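Local coordinates for protein insecticidal Delta-Endotoxin Cry8Ea1 (Bacillus Thuringiensis, PDB 3EB7) that is toxic to beetle larvae, probably by binding gut-cell membranes and forming pores in them, as other three-domain Cry delta-endotoxins do, at residues Leu495-Cys506 against Phe544-Phe555. Numbering follows the deposited sequence.
Sequences LSQKYRVRIRYC and FKFASFSTPFTF
Ile503 and Ala547 sit at the heart of an antiparallel pairing, trading backbone bonds in both directions: Ile503 N to Ala547 O is 2.7 Å. Tyr505 and Lys545 repeat the exchange. Phe549 N still bonds to Val501 O; then Ser550 and Thr551 loop outward, the register shifts by two, and a single bridge, Tyr499 with Phe553, catches the chain again.

The tight side is apolar and faces strands 511-517 and 520-527, the other layer of the C-terminal beta-sandwich. Ile503 CD1 meets the edge of the Phe549 ring at CE1, 3.8 Å away, and Val501 CG2 touches the Phe553 rim at CE2 (3.5 Å). Farther along, Phe555 turns its edge toward the Tyr499 face in an offset stack, the planes 61° apart. With CG between its backbone N and carbonyl carbon (chi1 77°), Tyr505 swings its ring across to the partner strand, where CE1 lies against Ala547, while its OH bonds to Asn528 O.

On the other face Arg502, itself buried, lays its extended chain over one face of Phe546. CD makes a CH-pi contact 3.8 Å from the ring centroid, and CZ a cation-pi contact at 4.6 Å; NE is salt-bridged to Glu584. The solvent side is at Ser548 and the Ser550-Thr551 loop, all exposed. Here Arg500 NH1 reaches Phe549 O at 2.9 Å, from above the carbonyl plane, and also Ser548 OG. Water 2 accepts a weak bond from Val501 N and donates to Thr551 O.

Where the ladder lapses, then, the Arg500 guanidinium, and more weakly a water, link the two chains, while aliphatic and aromatic side chains together pack the inner face.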
loop_
_atom_site.group_PDB
_atom_site.type_symbol
_atom_site.label_atom_id
_atom_site.label_comp_id
_atom_site.label_asym_id
_atom_site.label_seq_id
_atom_site.Cartn_x
_atom_site.Cartn_y
_atom_site.Cartn_z
ATOM N N LEU A 495 -14.228 13.293 -24.655
ATOM C CA LEU A 495 -12.875 13.310 -25.212
ATOM C C LEU A 495 -12.353 14.712 -25.568
ATOM O O LEU A 495 -11.181 14.875 -25.905
ATOM C CB LEU A 495 -12.790 12.395 -26.426
ATOM C CG LEU A 495 -12.419 10.928 -26.197
ATOM C CD1 LEU A 495 -12.595 10.151 -27.532
ATOM C CD2 LEU A 495 -10.996 10.762 -25.640
ATOM N N SER A 496 -13.243 15.698 -25.476
ATOM C CA SER A 496 -12.963 17.080 -25.803
ATOM C C SER A 496 -12.432 17.808 -24.557
ATOM O O SER A 496 -12.007 18.951 -24.644
ATOM C CB SER A 496 -14.241 17.760 -26.332
ATOM O OG SER A 496 -15.282 17.701 -25.369
ATOM N N GLN A 497 -12.474 17.121 -23.411
ATOM C CA GLN A 497 -11.961 17.625 -22.147
ATOM C C GLN A 497 -10.451 17.866 -22.242
ATOM O O GLN A 497 -9.682 16.966 -22.628
ATOM C CB GLN A 497 -12.254 16.603 -21.050
ATOM C CG GLN A 497 -11.627 16.896 -19.713
ATOM C CD GLN A 497 -12.274 18.059 -19.075
ATOM O OE1 GLN A 497 -13.489 18.153 -19.075
ATOM N NE2 GLN A 497 -11.474 18.984 -18.535
ATOM N N LYS A 498 -10.036 19.089 -21.906
ATOM C CA LYS A 498 -8.603 19.409 -21.759
ATOM C C LYS A 498 -8.012 18.912 -20.429
ATOM O O LYS A 498 -8.676 18.906 -19.389
ATOM C CB LYS A 498 -8.369 20.924 -21.844
ATOM C CG LYS A 498 -8.919 21.584 -23.071
ATOM C CD LYS A 498 -8.190 21.112 -24.296
ATOM C CE LYS A 498 -8.033 22.268 -25.287
ATOM N NZ LYS A 498 -9.068 23.344 -25.027
ATOM N N TYR A 499 -6.747 18.539 -20.491
ATOM C CA TYR A 499 -5.994 18.117 -19.344
ATOM C C TYR A 499 -4.642 18.812 -19.407
ATOM O O TYR A 499 -4.102 19.060 -20.487
ATOM C CB TYR A 499 -5.751 16.594 -19.375
ATOM C CG TYR A 499 -6.991 15.741 -19.204
ATOM C CD1 TYR A 499 -7.678 15.253 -20.321
ATOM C CD2 TYR A 499 -7.486 15.438 -17.925
ATOM C CE1 TYR A 499 -8.840 14.489 -20.183
ATOM C CE2 TYR A 499 -8.642 14.676 -17.768
ATOM C CZ TYR A 499 -9.316 14.198 -18.909
ATOM O OH TYR A 499 -10.445 13.428 -18.762
ATOM N N ARG A 500 -4.094 19.114 -18.242
ATOM C CA ARG A 500 -2.674 19.372 -18.142
ATOM C C ARG A 500 -2.125 18.309 -17.213
ATOM O O ARG A 500 -2.886 17.633 -16.510
ATOM C CB ARG A 500 -2.379 20.778 -17.633
ATOM C CG ARG A 500 -2.726 20.998 -16.198
ATOM C CD ARG A 500 -2.667 22.450 -15.805
ATOM N NE ARG A 500 -2.644 22.650 -14.361
ATOM C CZ ARG A 500 -1.635 22.288 -13.564
ATOM N NH1 ARG A 500 -0.546 21.676 -14.053
ATOM N NH2 ARG A 500 -1.706 22.533 -12.261
ATOM N N VAL A 501 -0.804 18.205 -17.215
ATOM C CA VAL A 501 -0.051 17.139 -16.607
ATOM C C VAL A 501 0.991 17.727 -15.665
ATOM O O VAL A 501 1.642 18.720 -15.983
ATOM C CB VAL A 501 0.717 16.331 -17.724
ATOM C CG1 VAL A 501 1.865 15.523 -17.164
ATOM C CG2 VAL A 501 -0.232 15.413 -18.469
ATOM N N ARG A 502 1.177 17.089 -14.509
ATOM C CA ARG A 502 2.365 17.318 -13.713
ATOM C C ARG A 502 2.928 15.977 -13.295
ATOM O O ARG A 502 2.189 15.013 -13.111
ATOM C CB ARG A 502 2.108 18.242 -12.522
ATOM C CG ARG A 502 0.894 17.890 -11.701
ATOM C CD ARG A 502 0.897 18.677 -10.425
ATOM N NE ARG A 502 -0.019 18.036 -9.522
ATOM C CZ ARG A 502 -0.922 18.653 -8.769
ATOM N NH1 ARG A 502 -0.984 19.971 -8.757
ATOM N NH2 ARG A 502 -1.730 17.931 -7.992
ATOM N N ILE A 503 4.244 15.925 -13.170
ATOM C CA ILE A 503 4.945 14.685 -12.962
ATOM C C ILE A 503 5.702 14.778 -11.658
ATOM O O ILE A 503 6.455 15.708 -11.461
ATOM C CB ILE A 503 5.922 14.379 -14.143
ATOM C CG1 ILE A 503 5.160 14.166 -15.457
ATOM C CG2 ILE A 503 6.735 13.126 -13.877
ATOM C CD1 ILE A 503 5.301 15.283 -16.390
ATOM N N ARG A 504 5.492 13.818 -10.763
ATOM C CA ARG A 504 6.227 13.778 -9.501
ATOM C C ARG A 504 7.575 13.079 -9.719
ATOM O O ARG A 504 7.634 11.965 -10.250
ATOM C CB ARG A 504 5.397 13.081 -8.410
ATOM C CG ARG A 504 5.928 13.291 -6.990
ATOM C CD ARG A 504 4.834 12.952 -5.914
ATOM N NE ARG A 504 5.363 13.119 -4.557
ATOM C CZ ARG A 504 5.327 12.195 -3.600
ATOM N NH1 ARG A 504 4.742 11.011 -3.814
ATOM N NH2 ARG A 504 5.870 12.460 -2.411
ATOM N N TYR A 505 8.660 13.750 -9.335
ATOM C CA TYR A 505 9.994 13.217 -9.586
ATOM C C TYR A 505 10.990 13.570 -8.495
ATOM O O TYR A 505 10.741 14.399 -7.664
ATOM C CB TYR A 505 10.528 13.692 -10.939
ATOM C CG TYR A 505 11.021 15.132 -10.908
ATOM C CD1 TYR A 505 10.141 16.186 -11.123
ATOM C CD2 TYR A 505 12.371 15.433 -10.627
ATOM C CE1 TYR A 505 10.583 17.512 -11.096
ATOM C CE2 TYR A 505 12.817 16.749 -10.582
ATOM C CZ TYR A 505 11.918 17.780 -10.828
ATOM O OH TYR A 505 12.339 19.084 -10.785
ATOM N N CYS A 506 12.132 12.907 -8.521
ATOM C CA CYS A 506 13.255 13.280 -7.707
ATOM C C CYS A 506 14.492 13.098 -8.610
ATOM O O CYS A 506 14.617 12.051 -9.286
ATOM C CB CYS A 506 13.311 12.385 -6.469
ATOM S SG CYS A 506 14.799 12.617 -5.453
ATOM N N PHE A 544 11.254 15.226 -3.214
ATOM C CA PHE A 544 10.251 15.012 -4.282
ATOM C C PHE A 544 9.606 16.290 -4.736
ATOM O O PHE A 544 9.214 17.098 -3.901
ATOM C CB PHE A 544 9.223 13.989 -3.828
ATOM C CG PHE A 544 9.835 12.656 -3.611
ATOM C CD1 PHE A 544 10.255 12.282 -2.347
ATOM C CD2 PHE A 544 10.067 11.807 -4.700
ATOM C CE1 PHE A 544 10.867 11.057 -2.161
ATOM C CE2 PHE A 544 10.676 10.591 -4.527
ATOM C CZ PHE A 544 11.077 10.202 -3.267
ATOM N N LYS A 545 9.537 16.501 -6.055
ATOM C CA LYS A 545 8.999 17.754 -6.594
ATOM C C LYS A 545 8.148 17.478 -7.818
ATOM O O LYS A 545 8.154 16.373 -8.341
ATOM C CB LYS A 545 10.132 18.740 -6.954
ATOM C CG LYS A 545 11.089 19.070 -5.774
ATOM C CD LYS A 545 11.391 20.564 -5.628
ATOM C CE LYS A 545 11.931 20.896 -4.229
ATOM N NZ LYS A 545 13.213 20.120 -3.863
ATOM N N PHE A 546 7.446 18.504 -8.282
ATOM C CA PHE A 546 6.605 18.413 -9.464
ATOM C C PHE A 546 7.243 19.067 -10.685
ATOM O O PHE A 546 7.774 20.164 -10.606
ATOM C CB PHE A 546 5.229 19.041 -9.208
ATOM C CG PHE A 546 4.270 18.125 -8.512
ATOM C CD1 PHE A 546 3.887 16.915 -9.105
ATOM C CD2 PHE A 546 3.734 18.471 -7.269
ATOM C CE1 PHE A 546 2.998 16.039 -8.470
ATOM C CE2 PHE A 546 2.839 17.599 -6.612
ATOM C CZ PHE A 546 2.473 16.380 -7.224
ATOM N N ALA A 547 7.224 18.344 -11.796
ATOM C CA ALA A 547 7.409 18.922 -13.106
ATOM C C ALA A 547 6.004 19.215 -13.627
ATOM O O ALA A 547 5.275 18.290 -14.000
ATOM C CB ALA A 547 8.138 17.956 -14.020
ATOM N N SER A 548 5.635 20.501 -13.639
ATOM C CA SER A 548 4.282 20.939 -13.935
ATOM C C SER A 548 4.224 21.805 -15.208
ATOM O O SER A 548 5.024 22.722 -15.405
ATOM C CB SER A 548 3.694 21.682 -12.728
ATOM O OG SER A 548 2.338 22.054 -12.942
ATOM N N PHE A 549 3.277 21.465 -16.079
ATOM C CA PHE A 549 3.008 22.177 -17.300
ATOM C C PHE A 549 1.621 22.793 -17.184
ATOM O O PHE A 549 0.707 22.151 -16.651
ATOM C CB PHE A 549 2.963 21.219 -18.480
ATOM C CG PHE A 549 4.239 20.469 -18.720
ATOM C CD1 PHE A 549 4.358 19.132 -18.310
ATOM C CD2 PHE A 549 5.321 21.079 -19.396
ATOM C CE1 PHE A 549 5.527 18.410 -18.547
ATOM C CE2 PHE A 549 6.517 20.351 -19.643
ATOM C CZ PHE A 549 6.613 19.009 -19.215
ATOM N N SER A 550 1.476 23.996 -17.745
ATOM C CA SER A 550 0.215 24.717 -17.814
ATOM C C SER A 550 -0.447 24.570 -19.178
ATOM O O SER A 550 -1.661 24.641 -19.270
ATOM C CB SER A 550 0.412 26.208 -17.482
ATOM O OG SER A 550 1.412 26.792 -18.317
ATOM N N THR A 551 0.350 24.364 -20.221
ATOM C CA THR A 551 -0.151 24.097 -21.583
ATOM C C THR A 551 -0.961 22.777 -21.649
ATOM O O THR A 551 -0.394 21.698 -21.519
ATOM C CB THR A 551 1.044 24.057 -22.606
ATOM O OG1 THR A 551 1.770 25.287 -22.526
ATOM C CG2 THR A 551 0.587 23.834 -24.055
ATOM N N PRO A 552 -2.292 22.867 -21.866
ATOM C CA PRO A 552 -3.094 21.656 -21.863
ATOM C C PRO A 552 -3.036 20.912 -23.206
ATOM O O PRO A 552 -2.280 21.306 -24.115
ATOM C CB PRO A 552 -4.490 22.176 -21.586
ATOM C CG PRO A 552 -4.520 23.506 -22.300
ATOM C CD PRO A 552 -3.107 24.070 -22.141
ATOM N N PHE A 553 -3.809 19.827 -23.305
ATOM C CA PHE A 553 -3.950 19.033 -24.509
ATOM C C PHE A 553 -5.197 18.181 -24.304
ATOM O O PHE A 553 -5.736 18.109 -23.192
ATOM C CB PHE A 553 -2.739 18.139 -24.717
ATOM C CG PHE A 553 -2.566 17.058 -23.635
ATOM C CD1 PHE A 553 -3.167 15.807 -23.769
ATOM C CD2 PHE A 553 -1.796 17.298 -22.500
ATOM C CE1 PHE A 553 -3.004 14.837 -22.784
ATOM C CE2 PHE A 553 -1.643 16.349 -21.546
ATOM C CZ PHE A 553 -2.252 15.116 -21.681
ATOM N N THR A 554 -5.657 17.554 -25.382
ATOM C CA THR A 554 -6.720 16.565 -25.326
ATOM C C THR A 554 -6.176 15.186 -25.751
ATOM O O THR A 554 -5.192 15.098 -26.484
ATOM C CB THR A 554 -7.884 16.949 -26.258
ATOM O OG1 THR A 554 -7.368 17.109 -27.574
ATOM C CG2 THR A 554 -8.514 18.256 -25.820
ATOM N N PHE A 555 -6.821 14.121 -25.289
ATOM C CA PHE A 555 -6.585 12.814 -25.866
ATOM C C PHE A 555 -7.240 12.657 -27.245
ATOM O O PHE A 555 -8.228 13.291 -27.545
ATOM C CB PHE A 555 -7.027 11.718 -24.888
ATOM C CG PHE A 555 -6.195 11.678 -23.643
ATOM C CD1 PHE A 555 -6.642 12.290 -22.475
ATOM C CD2 PHE A 555 -4.957 11.073 -23.658
ATOM C CE1 PHE A 555 -5.871 12.290 -21.342
ATOM C CE2 PHE A 555 -4.183 11.053 -22.540
ATOM C CZ PHE A 555 -4.632 11.669 -21.367
HETATM O O HOH W 1 -9.479 14.721 -23.897
HETATM O O HOH W 2 0.094 19.420 -19.979
#